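Local coordinates for intimin adherence protein (Escherichia coli O157:H7, PDB 3NCX) that probably mediates attachment of the bacterium to host cells by binding the translocated receptor Tir through its C-terminal lectin-like domain, at residues I31-G36 / N135-Y140; G36-K41 / G65-N70. The protein carries 1 engineered substitution. All coordinates share one frame; numbering follows the deposited sequence.

Contact 1 (31-36 with 135-140) and contact 2 (36-41 with 65-70) are neighbouring parts of one junction, their centres about 10 Å apart, and they illustrate how an Ig-like domain can be built directly against a lectin-like one. G36 belongs to both: its CA lies against the ring of Y137, and its carbonyl begins the strand pairing. Along the chain, contact 2 is nested within the loop that contact 1 closes. The two also touch directly, with Y35 CD2 3.4 Å from L69 O. Contact 1 lies where the chain passes between the Ig-like and lectin-like parts, whereas contact 2 lies in the Ig-like sheet, its Q37 also meeting the 135-140 loop.

Contact 1. Residues I31-G36 / N135-Y140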
loop_
_atom_site.group_PDB
_atom_site.type_symbol
_atom_site.label_atom_id
_atom_site.label_comp_id
_atom_site.label_asym_id
_atom_site.label_seq_id
_atom_site.Cartn_x
_atom_site.Cartn_y
_atom_site.Cartn_z
ATOM N N ILE A 31 -4.293 3.911 6.360
ATOM C CA ILE A 31 -3.804 4.589 5.164
ATOM C C ILE A 31 -3.041 3.610 4.277
ATOM O O ILE A 31 -2.295 2.762 4.767
ATOM C CB ILE A 31 -2.919 5.802 5.513
ATOM C CG1 ILE A 31 -1.760 5.381 6.419
ATOM C CG2 ILE A 31 -3.748 6.883 6.184
ATOM C CD1 ILE A 31 -0.835 6.521 6.798
ATOM N N TRP A 32 -3.240 3.723 2.968
ATOM C CA TRP A 32 -2.690 2.746 2.041
ATOM C C TRP A 32 -1.589 3.286 1.138
ATOM O O TRP A 32 -1.599 4.451 0.742
ATOM C CB TRP A 32 -3.800 2.154 1.169
ATOM C CG TRP A 32 -4.770 1.287 1.908
ATOM C CD1 TRP A 32 -4.786 1.023 3.248
ATOM C CD2 TRP A 32 -5.869 0.565 1.343
ATOM N NE1 TRP A 32 -5.830 0.181 3.551
ATOM C CE2 TRP A 32 -6.511 -0.113 2.398
ATOM C CE3 TRP A 32 -6.374 0.428 0.046
ATOM C CZ2 TRP A 32 -7.630 -0.915 2.196
ATOM C CZ3 TRP A 32 -7.485 -0.367 -0.153
ATOM C CH2 TRP A 32 -8.101 -1.029 0.916
ATOM N N LEU A 33 -0.634 2.417 0.832
ATOM C CA LEU A 33 0.275 2.622 -0.282
ATOM C C LEU A 33 -0.204 1.723 -1.408
ATOM O O LEU A 33 -0.286 0.506 -1.235
ATOM C CB LEU A 33 1.699 2.232 0.103
ATOM C CG LEU A 33 2.628 2.017 -1.094
ATOM C CD1 LEU A 33 2.790 3.307 -1.881
ATOM C CD2 LEU A 33 3.976 1.476 -0.648
ATOM N N GLN A 34 -0.535 2.306 -2.555
ATOM C CA GLN A 34 -0.994 1.495 -3.675
ATOM C C GLN A 34 0.058 0.448 -4.015
ATOM O O GLN A 34 1.237 0.768 -4.167
ATOM C CB GLN A 34 -1.302 2.351 -4.903
ATOM C CG GLN A 34 -1.931 1.561 -6.042
ATOM C CD GLN A 34 -2.219 2.413 -7.262
ATOM O OE1 GLN A 34 -3.231 2.227 -7.938
ATOM N NE2 GLN A 34 -1.323 3.349 -7.555
ATOM N N TYR A 35 -0.381 -0.804 -4.116
ATOM C CA TYR A 35 0.499 -1.920 -4.447
ATOM C C TYR A 35 1.319 -2.362 -3.243
ATOM O O TYR A 35 2.274 -3.128 -3.377
ATOM C CB TYR A 35 1.401 -1.567 -5.630
ATOM C CG TYR A 35 0.626 -1.153 -6.859
ATOM C CD1 TYR A 35 0.966 -0.007 -7.567
ATOM C CD2 TYR A 35 -0.450 -1.908 -7.310
ATOM C CE1 TYR A 35 0.255 0.375 -8.690
ATOM C CE2 TYR A 35 -1.165 -1.534 -8.431
ATOM C CZ TYR A 35 -0.808 -0.392 -9.117
ATOM O OH TYR A 35 -1.516 -0.015 -10.233
ATOM N N GLY A 36 0.940 -1.873 -2.066
ATOM C CA GLY A 36 1.501 -2.371 -0.826
ATOM C C GLY A 36 1.047 -3.804 -0.639
ATOM O O GLY A 36 0.014 -4.203 -1.179
ATOM N N ASN A 135 10.103 0.380 -2.161
ATOM C CA ASN A 135 10.759 -0.595 -3.029
ATOM C C ASN A 135 10.817 -2.009 -2.451
ATOM O O ASN A 135 11.216 -2.951 -3.134
ATOM C CB ASN A 135 12.159 -0.115 -3.431
ATOM C CG ASN A 135 13.086 0.060 -2.242
ATOM O OD1 ASN A 135 14.286 0.276 -2.407
ATOM N ND2 ASN A 135 12.535 -0.037 -1.037
ATOM N N LYS A 136 10.414 -2.157 -1.193
ATOM C CA LYS A 136 10.331 -3.479 -0.588
ATOM C C LYS A 136 9.113 -4.230 -1.117
ATOM O O LYS A 136 8.868 -5.380 -0.750
ATOM C CB LYS A 136 10.281 -3.382 0.938
ATOM C CG LYS A 136 11.618 -3.060 1.583
ATOM C CD LYS A 136 11.531 -3.156 3.095
ATOM C CE LYS A 136 12.904 -3.054 3.736
ATOM N NZ LYS A 136 13.824 -4.121 3.251
ATOM N N TYR A 137 8.353 -3.568 -1.984
ATOM C CA TYR A 137 7.168 -4.168 -2.582
ATOM C C TYR A 137 7.378 -4.430 -4.071
ATOM O O TYR A 137 8.069 -3.673 -4.758
ATOM C CB TYR A 137 5.938 -3.290 -2.338
ATOM C CG TYR A 137 5.611 -3.136 -0.870
ATOM C CD1 TYR A 137 6.053 -2.034 -0.150
ATOM C CD2 TYR A 137 4.881 -4.106 -0.198
ATOM C CE1 TYR A 137 5.765 -1.897 1.196
ATOM C CE2 TYR A 137 4.589 -3.978 1.147
ATOM C CZ TYR A 137 5.033 -2.873 1.840
ATOM O OH TYR A 137 4.741 -2.746 3.180
ATOM N N SER A 138 6.781 -5.514 -4.554
ATOM C CA SER A 138 6.996 -5.986 -5.916
ATOM C C SER A 138 6.901 -4.881 -6.963
ATOM O O SER A 138 7.739 -4.787 -7.861
ATOM C CB SER A 138 6.002 -7.099 -6.247
ATOM O OG SER A 138 6.066 -7.442 -7.616
ATOM N N HIS A 139 5.878 -4.045 -6.838
ATOM C CA HIS A 139 5.577 -3.038 -7.848
ATOM C C HIS A 139 6.643 -1.947 -7.935
ATOM O O HIS A 139 6.701 -1.210 -8.918
ATOM C CB HIS A 139 4.207 -2.417 -7.571
ATOM C CG HIS A 139 3.599 -1.733 -8.757
ATOM N ND1 HIS A 139 3.889 -0.430 -9.094
ATOM C CD2 HIS A 139 2.712 -2.174 -9.680
ATOM C CE1 HIS A 139 3.209 -0.096 -10.179
ATOM N NE2 HIS A 139 2.487 -1.138 -10.552
ATOM N N TYR A 140 7.489 -1.852 -6.911
ATOM C CA TYR A 140 8.483 -0.782 -6.834
ATOM C C TYR A 140 9.919 -1.293 -6.676
ATOM O O TYR A 140 10.848 -0.502 -6.519
ATOM C CB TYR A 140 8.166 0.155 -5.665
ATOM C CG TYR A 140 6.770 0.735 -5.676
ATOM C CD1 TYR A 140 5.795 0.262 -4.807
ATOM C CD2 TYR A 140 6.429 1.762 -6.545
ATOM C CE1 TYR A 140 4.518 0.794 -4.806
ATOM C CE2 TYR A 140 5.153 2.298 -6.555
ATOM C CZ TYR A 140 4.202 1.812 -5.683
ATOM O OH TYR A 140 2.932 2.344 -5.686
HETATM O O HOH W 1 3.531 -4.727 -5.305
#
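Y35 and H139 carry the aromatic part of this contact, in which 31-36 packs on the 135-140 loop: their rings stack face to face, centroids 3.7 Å apart and planes only 15° from parallel. A chi1 of -160° carries the H139 ring away from its own N and lays it over Y35, while the aliphatic CG of Q34 covers the opposite face of the phenol. A second ring, that of Y137, receives G36 CA over its face in a CH-pi contact, 4.1 Å from CA to the ring centroid.

Two polar links accompany the rings. The hydroxyl of Y140 donates to the carbonyl of Q34, OH to O 2.8 Å, and that oxygen lies at the edge of the Y140 ring. One water bridges Y35 O and H139 N. A type II turn, closed by the G36 N to L33 O hydrogen bond, brings the Q34 carbonyl and the Y35 ring to the loop.

Apolar contact comes from L33: CD2 lies 4.1 Å from Y137 CD1, and CD1 is 4.2 Å from Y140 CE1. Y137 OH is hydrogen-bonded to W131 O. Strand 32-33 runs parallel to 97-103, on which L33 and Y140 lean, and L33 also touches I127 of helix 121-131.

Contact 2. Residues G36-K41 / G65-N70; sequences GQFKLK and GKVTLN
F38 and V67 form the central hydrogen-bonded pair of an antiparallel strand pairing within the Ig-like domain, where 37-39 runs against 66-69 at 155° between their directions. V67 N reaches F38 O at 2.7 Å, and F38 N returns to V67 O at 3.1 Å. Further backbone hydrogen bonds flank this pair: L69 N to G36 O at 3.1 Å, and L40 N to G65 O, also 3.1 Å.

On the face of F38 and V67 the contact is apolar. The phenyl ring is swung across by a chi1 of 59°, which sets CG between the backbone N and the carbonyl carbon, and V67 CB then sits over the ring face, 3.8 Å from its centroid. The valine's CG1 meets F38 CZ, and its other methyl, CG2, meets L40 CD1 at 3.6 Å.

The other face bears Q37, K39, K66 and T68. Q37 and T68 point the same way side by side, and the glutamine NE2 donates to T68 OG1 at 2.9 Å, the hydroxyl oxygen lying 15° out of the amide plane. K39, bent at chi2 and chi3, crosses K66 with its CD 3.7 Å from K66 CB.

Beyond this shell, V17, L28 and I91 also touch F38, while V61 packs on V67. Around the polar face, Y137 lies against Q37, and K39 NZ makes a weak hydrogen bond to S64 OG.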
loop_
_atom_site.group_PDB
_atom_site.type_symbol
_atom_site.label_atom_id
_atom_site.label_comp_id
_atom_site.label_asym_id
_atom_site.label_seq_id
_atom_site.Cartn_x
_atom_site.Cartn_y
_atom_site.Cartn_z
ATOM N N GLY A 36 0.940 -1.873 -2.066
ATOM C CA GLY A 36 1.501 -2.371 -0.826
ATOM C C GLY A 36 1.047 -3.804 -0.639
ATOM O O GLY A 36 0.014 -4.203 -1.179
ATOM N N GLN A 37 1.809 -4.586 0.120
ATOM C CA GLN A 37 1.531 -6.014 0.234
ATOM C C GLN A 37 1.564 -6.530 1.669
ATOM O O GLN A 37 2.279 -5.996 2.519
ATOM C CB GLN A 37 2.506 -6.804 -0.638
ATOM C CG GLN A 37 2.440 -6.427 -2.109
ATOM C CD GLN A 37 3.478 -7.141 -2.944
ATOM O OE1 GLN A 37 4.634 -7.269 -2.543
ATOM N NE2 GLN A 37 3.069 -7.617 -4.113
ATOM N N PHE A 38 0.789 -7.578 1.928
ATOM C CA PHE A 38 0.719 -8.171 3.259
ATOM C C PHE A 38 0.248 -9.624 3.221
ATOM O O PHE A 38 -0.501 -10.024 2.329
ATOM C CB PHE A 38 -0.183 -7.337 4.173
ATOM C CG PHE A 38 -1.592 -7.188 3.671
ATOM C CD1 PHE A 38 -2.606 -7.992 4.164
ATOM C CD2 PHE A 38 -1.905 -6.235 2.715
ATOM C CE1 PHE A 38 -3.905 -7.854 3.706
ATOM C CE2 PHE A 38 -3.202 -6.091 2.254
ATOM C CZ PHE A 38 -4.202 -6.902 2.750
ATOM N N LYS A 39 0.694 -10.406 4.198
ATOM C CA LYS A 39 0.379 -11.830 4.257
ATOM C C LYS A 39 -0.742 -12.120 5.247
ATOM O O LYS A 39 -0.575 -11.948 6.455
ATOM C CB LYS A 39 1.621 -12.629 4.660
ATOM C CG LYS A 39 2.862 -12.327 3.838
ATOM C CD LYS A 39 2.875 -13.101 2.531
ATOM C CE LYS A 39 2.991 -14.596 2.779
ATOM N NZ LYS A 39 3.174 -15.355 1.510
ATOM N N LEU A 40 -1.885 -12.564 4.732
ATOM C CA LEU A 40 -2.974 -13.029 5.581
ATOM C C LEU A 40 -2.638 -14.410 6.137
ATOM O O LEU A 40 -2.223 -15.300 5.394
ATOM C CB LEU A 40 -4.288 -13.078 4.800
ATOM C CG LEU A 40 -4.914 -11.729 4.441
ATOM C CD1 LEU A 40 -6.085 -11.914 3.493
ATOM C CD2 LEU A 40 -5.348 -10.989 5.698
ATOM N N LYS A 41 -2.812 -14.581 7.445
ATOM C CA LYS A 41 -2.474 -15.838 8.103
ATOM C C LYS A 41 -3.715 -16.667 8.411
ATOM O O LYS A 41 -4.525 -16.291 9.255
ATOM C CB LYS A 41 -1.702 -15.572 9.397
ATOM C CG LYS A 41 -1.307 -16.827 10.167
ATOM C CD LYS A 41 0.105 -17.282 9.817
ATOM C CE LYS A 41 0.232 -17.667 8.352
ATOM N NZ LYS A 41 1.645 -17.952 7.974
ATOM N N GLY A 65 -1.164 -16.298 0.206
ATOM C CA GLY A 65 -1.898 -15.441 1.116
ATOM C C GLY A 65 -1.433 -13.999 1.045
ATOM O O GLY A 65 -1.982 -13.128 1.720
ATOM N N LYS A 66 -0.414 -13.746 0.227
ATOM C CA LYS A 66 0.067 -12.386 0.018
ATOM C C LYS A 66 -0.970 -11.587 -0.756
ATOM O O LYS A 66 -1.371 -11.971 -1.854
ATOM C CB LYS A 66 1.395 -12.382 -0.740
ATOM C CG LYS A 66 2.004 -10.992 -0.895
ATOM C CD LYS A 66 3.051 -10.956 -1.998
ATOM C CE LYS A 66 4.227 -11.867 -1.687
ATOM N NZ LYS A 66 5.244 -11.844 -2.775
ATOM N N VAL A 67 -1.405 -10.477 -0.172
ATOM C CA VAL A 67 -2.417 -9.629 -0.786
ATOM C C VAL A 67 -1.804 -8.333 -1.303
ATOM O O VAL A 67 -1.038 -7.674 -0.599
ATOM C CB VAL A 67 -3.544 -9.288 0.209
ATOM C CG1 VAL A 67 -4.546 -8.336 -0.427
ATOM C CG2 VAL A 67 -4.231 -10.555 0.682
ATOM N N THR A 68 -2.147 -7.975 -2.535
ATOM C CA THR A 68 -1.682 -6.729 -3.128
ATOM C C THR A 68 -2.837 -5.747 -3.309
ATOM O O THR A 68 -3.837 -6.062 -3.952
ATOM C CB THR A 68 -0.992 -6.973 -4.484
ATOM O OG1 THR A 68 0.177 -7.777 -4.289
ATOM C CG2 THR A 68 -0.590 -5.653 -5.123
ATOM N N LEU A 69 -2.697 -4.561 -2.727
ATOM C CA LEU A 69 -3.708 -3.520 -2.863
ATOM C C LEU A 69 -3.625 -2.880 -4.244
ATOM O O LEU A 69 -2.540 -2.552 -4.720
ATOM C CB LEU A 69 -3.539 -2.462 -1.772
ATOM C CG LEU A 69 -3.808 -2.949 -0.347
ATOM C CD1 LEU A 69 -3.376 -1.914 0.682
ATOM C CD2 LEU A 69 -5.278 -3.302 -0.177
ATOM N N ASN A 70 -4.775 -2.710 -4.887
ATOM C CA ASN A 70 -4.809 -2.198 -6.250
ATOM C C ASN A 70 -5.656 -0.939 -6.397
ATOM O O ASN A 70 -5.411 -0.118 -7.281
ATOM C CB ASN A 70 -5.308 -3.279 -7.212
ATOM C CG ASN A 70 -4.418 -4.509 -7.225
ATOM O OD1 ASN A 70 -3.194 -4.409 -7.132
ATOM N ND2 ASN A 70 -5.033 -5.682 -7.339
#